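Local structure of alkylhydroperoxidase AhpD core (Rhodospirillum rubrum, 2OUW) at residues R27-S32 with Q55-M60; G41-N44 with L48-R51. The protein probably acts as an oxidoreductase of the alkylhydroperoxidase AhpD type, reducing peroxides by way of a redox-active cysteine pair. One frame throughout, in Å; residues are numbered along the deposited sequence. Where two conformers were deposited one is given.

Contact 1 (R27-S32 with Q55-M60); sequences RATRGS and QVKTVM. With ACY (acetic acid), chain I.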
loop_
_atom_site.group_PDB
_atom_site.type_symbol
_atom_site.label_atom_id
_atom_site.label_comp_id
_atom_site.label_asym_id
_atom_site.label_seq_id
_atom_site.Cartn_x
_atom_site.Cartn_y
_atom_site.Cartn_z
ATOM N N ARG B 27 20.537 -22.824 -9.484
ATOM C CA ARG B 27 20.230 -24.222 -9.644
ATOM C C ARG B 27 21.004 -25.082 -8.663
ATOM O O ARG B 27 20.471 -26.051 -8.133
ATOM C CB ARG B 27 20.544 -24.689 -11.058
ATOM C CG ARG B 27 19.637 -24.106 -12.087
ATOM C CD ARG B 27 19.996 -24.673 -13.453
ATOM N NE ARG B 27 19.042 -24.179 -14.433
ATOM C CZ ARG B 27 19.288 -23.247 -15.353
ATOM N NH1 ARG B 27 20.513 -22.728 -15.528
ATOM N NH2 ARG B 27 18.290 -22.874 -16.142
ATOM N N ALA B 28 22.267 -24.737 -8.418
ATOM C CA ALA B 28 23.099 -25.532 -7.512
ATOM C C ALA B 28 22.591 -25.365 -6.096
ATOM O O ALA B 28 22.565 -26.307 -5.343
ATOM C CB ALA B 28 24.581 -25.115 -7.613
ATOM N N THR B 29 22.180 -24.148 -5.767
ATOM C CA THR B 29 21.731 -23.786 -4.430
ATOM C C THR B 29 20.393 -24.432 -4.116
ATOM O O THR B 29 20.222 -25.024 -3.053
ATOM C CB THR B 29 21.581 -22.261 -4.309
ATOM O OG1 THR B 29 22.853 -21.635 -4.471
ATOM C CG2 THR B 29 20.993 -21.858 -2.987
ATOM N N ARG B 30 19.465 -24.332 -5.058
ATOM C CA ARG B 30 18.110 -24.831 -4.886
ATOM C C ARG B 30 17.967 -26.313 -5.138
ATOM O O ARG B 30 16.978 -26.909 -4.750
ATOM C CB ARG B 30 17.157 -24.068 -5.808
ATOM C CG ARG B 30 16.995 -22.643 -5.384
ATOM C CD ARG B 30 15.888 -21.939 -6.125
ATOM N NE ARG B 30 15.721 -20.607 -5.547
ATOM C CZ ARG B 30 14.921 -19.654 -6.031
ATOM N NH1 ARG B 30 14.208 -19.851 -7.123
ATOM N NH2 ARG B 30 14.856 -18.479 -5.417
ATOM N N GLY B 31 18.944 -26.919 -5.787
ATOM C CA GLY B 31 18.891 -28.362 -6.021
ATOM C C GLY B 31 17.907 -28.768 -7.100
ATOM O O GLY B 31 17.377 -29.877 -7.111
ATOM N N SER B 32 17.692 -27.864 -8.036
ATOM C CA SER B 32 16.745 -28.080 -9.105
ATOM C C SER B 32 17.221 -27.312 -10.319
ATOM O O SER B 32 17.805 -26.248 -10.160
ATOM C CB SER B 32 15.395 -27.543 -8.644
ATOM O OG SER B 32 14.539 -27.352 -9.734
ATOM N N GLN B 55 21.679 -11.258 -2.261
ATOM C CA GLN B 55 20.840 -11.011 -1.085
ATOM C C GLN B 55 19.966 -12.189 -0.733
ATOM O O GLN B 55 19.888 -12.595 0.424
ATOM C CB GLN B 55 19.931 -9.816 -1.300
ATOM C CG GLN B 55 20.575 -8.522 -1.009
ATOM C CD GLN B 55 19.665 -7.373 -1.363
ATOM O OE1 GLN B 55 18.928 -6.865 -0.492
ATOM N NE2 GLN B 55 19.672 -6.979 -2.658
ATOM N N VAL B 56 19.280 -12.712 -1.739
ATOM C CA VAL B 56 18.350 -13.812 -1.528
ATOM C C VAL B 56 19.105 -15.000 -0.922
ATOM O O VAL B 56 18.674 -15.596 0.083
ATOM C CB VAL B 56 17.642 -14.164 -2.841
ATOM C CG1 VAL B 56 16.927 -15.477 -2.749
ATOM C CG2 VAL B 56 16.688 -13.039 -3.203
ATOM N N LYS B 57 20.256 -15.296 -1.513
ATOM C CA LYS B 57 21.088 -16.412 -1.070
ATOM C C LYS B 57 21.535 -16.194 0.383
ATOM O O LYS B 57 21.448 -17.107 1.202
ATOM C CB LYS B 57 22.281 -16.589 -2.021
ATOM C CG LYS B 57 22.987 -17.928 -1.920
ATOM C CD LYS B 57 24.271 -17.944 -2.742
ATOM C CE LYS B 57 25.217 -19.070 -2.302
ATOM N NZ LYS B 57 24.691 -20.452 -2.553
ATOM N N THR B 58 21.966 -14.983 0.727
ATOM C CA THR B 58 22.440 -14.698 2.084
ATOM C C THR B 58 21.354 -14.759 3.140
ATOM O O THR B 58 21.571 -15.279 4.235
ATOM C CB THR B 58 23.069 -13.295 2.168
ATOM O OG1 THR B 58 24.252 -13.267 1.368
ATOM C CG2 THR B 58 23.430 -12.908 3.613
ATOM N N VAL B 59 20.199 -14.190 2.825
ATOM C CA VAL B 59 19.109 -14.061 3.782
ATOM C C VAL B 59 18.293 -15.333 3.925
ATOM O O VAL B 59 17.906 -15.681 5.026
ATOM C CB VAL B 59 18.210 -12.856 3.406
ATOM C CG1 VAL B 59 16.950 -12.777 4.302
ATOM C CG2 VAL B 59 19.009 -11.588 3.532
HETATM N N MSE B 60 18.063 -16.042 2.825
HETATM C CA MSE B 60 17.100 -17.139 2.786
HETATM C C MSE B 60 17.726 -18.527 2.803
HETATM O O MSE B 60 16.999 -19.517 2.903
HETATM C CB MSE B 60 16.251 -17.033 1.514
HETATM C CG MSE B 60 15.519 -15.697 1.370
HETATM SE SE MSE B 60 14.243 -15.486 2.838
HETATM C CE MSE B 60 13.006 -16.817 2.066
HETATM C C ACY I . 16.081 -19.646 -2.167
HETATM O O ACY I . 16.953 -20.226 -2.862
HETATM O OXT ACY I . 15.556 -18.547 -2.427
HETATM C CH3 ACY I . 15.612 -20.303 -0.906
#
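Lys57 reaches from helix 46-60 to the last turn of helix 17-30, where its NZ donates a hydrogen bond of 2.9 Å to Thr29 OG1. A bend at chi4 turns the ammonium toward the threonine, and NZ also lies 4.0 Å from Thr29 CG2, the methyl. The hydroxyl has a second, stronger partner in its own helix, the carbonyl O of Asp25, to which it donates. A valine in place of Thr29 would probably leave the Lys57 ammonium without this acceptor and the Asp25 carbonyl without the hydroxyl that donates to it.

Arg30, next along the helix, reaches an acetic acid molecule beside Val56, probably from the crystallisation liquor, rather than the other helix itself. From CB the chain starts with CG anti to the carbonyl carbon (chi1 -69°), and CG passes 3.5 Å from the acetic acid O. CD follows at 3.8 Å from this O, and the extended run from CG brings NE beside it. NE donates to that same O at 3.0 Å, nearly straight at 166°, with the oxygen at the guanidinium edge and in its plane. NH2 bonds the other oxygen, OXT, at 3.1 Å and a more bent 146°, while NH1 has a weak bond to Asn36. Val56 CG1 closes on OXT from helix 46-60 at 3.4 Å, and Trp39 of helix 37-42 touches both Arg30 and Val56.

The helix ends join through polar tips and only 111 Å² of buried surface. In this crystal Arg30 NE and NH2 each hold one acetate oxygen, so the guanidinium's charge meets a carboxylate that is probably not native.

Contact 2 (G41-N44 with L48-R51); sequences GLAN and LLKR. With ACY (acetic acid), chain H.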
loop_
_atom_site.group_PDB
_atom_site.type_symbol
_atom_site.label_atom_id
_atom_site.label_comp_id
_atom_site.label_asym_id
_atom_site.label_seq_id
_atom_site.Cartn_x
_atom_site.Cartn_y
_atom_site.Cartn_z
ATOM N N GLY B 41 13.688 -12.150 -15.971
ATOM C CA GLY B 41 13.480 -10.729 -16.166
ATOM C C GLY B 41 14.618 -9.900 -15.583
ATOM O O GLY B 41 15.074 -8.928 -16.215
ATOM N N LEU B 42 15.090 -10.249 -14.382
ATOM C CA LEU B 42 16.273 -9.568 -13.823
ATOM C C LEU B 42 17.493 -9.755 -14.711
ATOM O O LEU B 42 18.354 -8.888 -14.767
ATOM C CB LEU B 42 16.578 -10.030 -12.405
ATOM C CG LEU B 42 15.503 -9.717 -11.352
ATOM C CD1 LEU B 42 15.776 -10.443 -10.070
ATOM C CD2 LEU B 42 15.410 -8.228 -11.104
ATOM N N ALA B 43 17.551 -10.868 -15.445
ATOM C CA ALA B 43 18.677 -11.177 -16.321
ATOM C C ALA B 43 19.000 -10.121 -17.383
ATOM O O ALA B 43 20.116 -10.123 -17.934
ATOM C CB ALA B 43 18.446 -12.547 -16.994
ATOM N N ASN B 44 18.041 -9.252 -17.698
ATOM C CA ASN B 44 18.312 -8.126 -18.605
ATOM C C ASN B 44 19.372 -7.153 -18.076
ATOM O O ASN B 44 19.985 -6.439 -18.850
ATOM C CB ASN B 44 17.040 -7.336 -18.894
ATOM C CG ASN B 44 16.059 -8.119 -19.705
ATOM O OD1 ASN B 44 16.218 -8.245 -20.906
ATOM N ND2 ASN B 44 15.039 -8.661 -19.056
ATOM N N LEU B 48 22.155 -6.047 -11.538
ATOM C CA LEU B 48 21.005 -6.134 -10.672
ATOM C C LEU B 48 20.677 -7.591 -10.345
ATOM O O LEU B 48 20.302 -7.927 -9.211
ATOM C CB LEU B 48 19.811 -5.442 -11.348
ATOM C CG LEU B 48 18.466 -5.482 -10.637
ATOM C CD1 LEU B 48 18.557 -4.893 -9.233
ATOM C CD2 LEU B 48 17.465 -4.700 -11.469
ATOM N N LEU B 49 20.773 -8.446 -11.357
ATOM C CA LEU B 49 20.531 -9.864 -11.165
ATOM C C LEU B 49 21.399 -10.440 -10.062
ATOM O O LEU B 49 20.890 -11.131 -9.204
ATOM C CB LEU B 49 20.760 -10.637 -12.465
ATOM C CG LEU B 49 20.764 -12.173 -12.391
ATOM C CD1 LEU B 49 19.381 -12.787 -12.165
ATOM C CD2 LEU B 49 21.336 -12.731 -13.640
ATOM N N LYS B 50 22.700 -10.156 -10.100
ATOM C CA LYS B 50 23.647 -10.639 -9.098
ATOM C C LYS B 50 23.444 -10.006 -7.739
ATOM O O LYS B 50 23.531 -10.696 -6.737
ATOM C CB LYS B 50 25.092 -10.429 -9.548
ATOM N N ARG B 51 23.152 -8.713 -7.676
ATOM C CA ARG B 51 22.855 -8.079 -6.374
ATOM C C ARG B 51 21.632 -8.697 -5.690
ATOM O O ARG B 51 21.565 -8.808 -4.470
ATOM C CB ARG B 51 22.582 -6.578 -6.536
ATOM C CG ARG B 51 23.780 -5.690 -6.643
ATOM C CD ARG B 51 23.442 -4.254 -6.267
ATOM N NE ARG B 51 22.342 -3.690 -7.053
ATOM C CZ ARG B 51 22.447 -3.229 -8.306
ATOM N NH1 ARG B 51 23.608 -3.251 -8.962
ATOM N NH2 ARG B 51 21.370 -2.728 -8.903
HETATM C C ACY H . 22.303 -1.092 -11.959
HETATM O O ACY H . 22.679 -0.445 -10.956
HETATM O OXT ACY H . 23.089 -1.597 -12.788
HETATM C CH3 ACY H . 20.838 -1.277 -12.197
#
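Leu42 and Ala43 rest on Leu48 and Leu49 across the turn from helix 37-42 into helix 46-60, burying 194 Å² with no hydrogen bond between the segments. Where the chain leaves helix 37-42, a bond from Asn44 ND2 to Gly41 O bridges the departing residues at 2.9 Å, with an N-H...O angle of 158° and the donor tilted 22° from the carbonyl plane.

Leu42 comes next and touches both leucines. With CG beside the backbone N (chi1 -64°), CD2 reaches Leu48 CD2 at 4.1 Å, the two side chains crossing at about a right angle; nearer the backbone, CB faces Leu49 CD1 at 3.9 Å. The Leu42 carbonyl O also lies against Leu49 CB, 3.8 Å away, so backbone as well as side chain is packed. From a second subunit, Met125 packs on Leu42.

This is a short connection between two consecutive helices, 37-42 and 46-60, in the all-helical chain of the carboxymuconolactone decarboxylase family, and Asp45 in the turn takes the backbone N of Leu48 on its OD2.

Ala43 adds its backbone to the fit. Its CB points away from helix 46-60, yet its CA stands 4.1 Å from Leu49 CD2; Val19 of helix 17-30 touches both residues, joining a third helix to the packing. Asn44 ends the segment with its amide turned back: besides Gly41 O, ND2 also bonds the carbonyl O of Arg6, which ties the connection to the N-terminal loop. Within helix 46-60, Leu48 CA lies off-centre over one face of the Arg51 guanidinium, toward its rim, and Arg51 NH2 has a weak 3.3 Å bond to O of an acetic acid molecule, probably from the crystallisation liquor.

Both contacts use helix 46-60: contact 2 lies near its start and contact 1 at its end, their centres 15 Å apart. Contact 2 is nested within the loop that contact 1 closes, so the packing of helix 37-42 on helix 46-60 lies within the chain loop whose ends meet at contact 1. One is buried and apolar, the other a polar contact at the surface. A hydrogen bond from Gln55 NE2 to Arg51 O runs along the shared helix between their segments, and both contacts reach the second subunit of the six-chain assembly. The Cys84-Cys87 disulfide, probably the redox centre as in AhpD, belongs to neither contact.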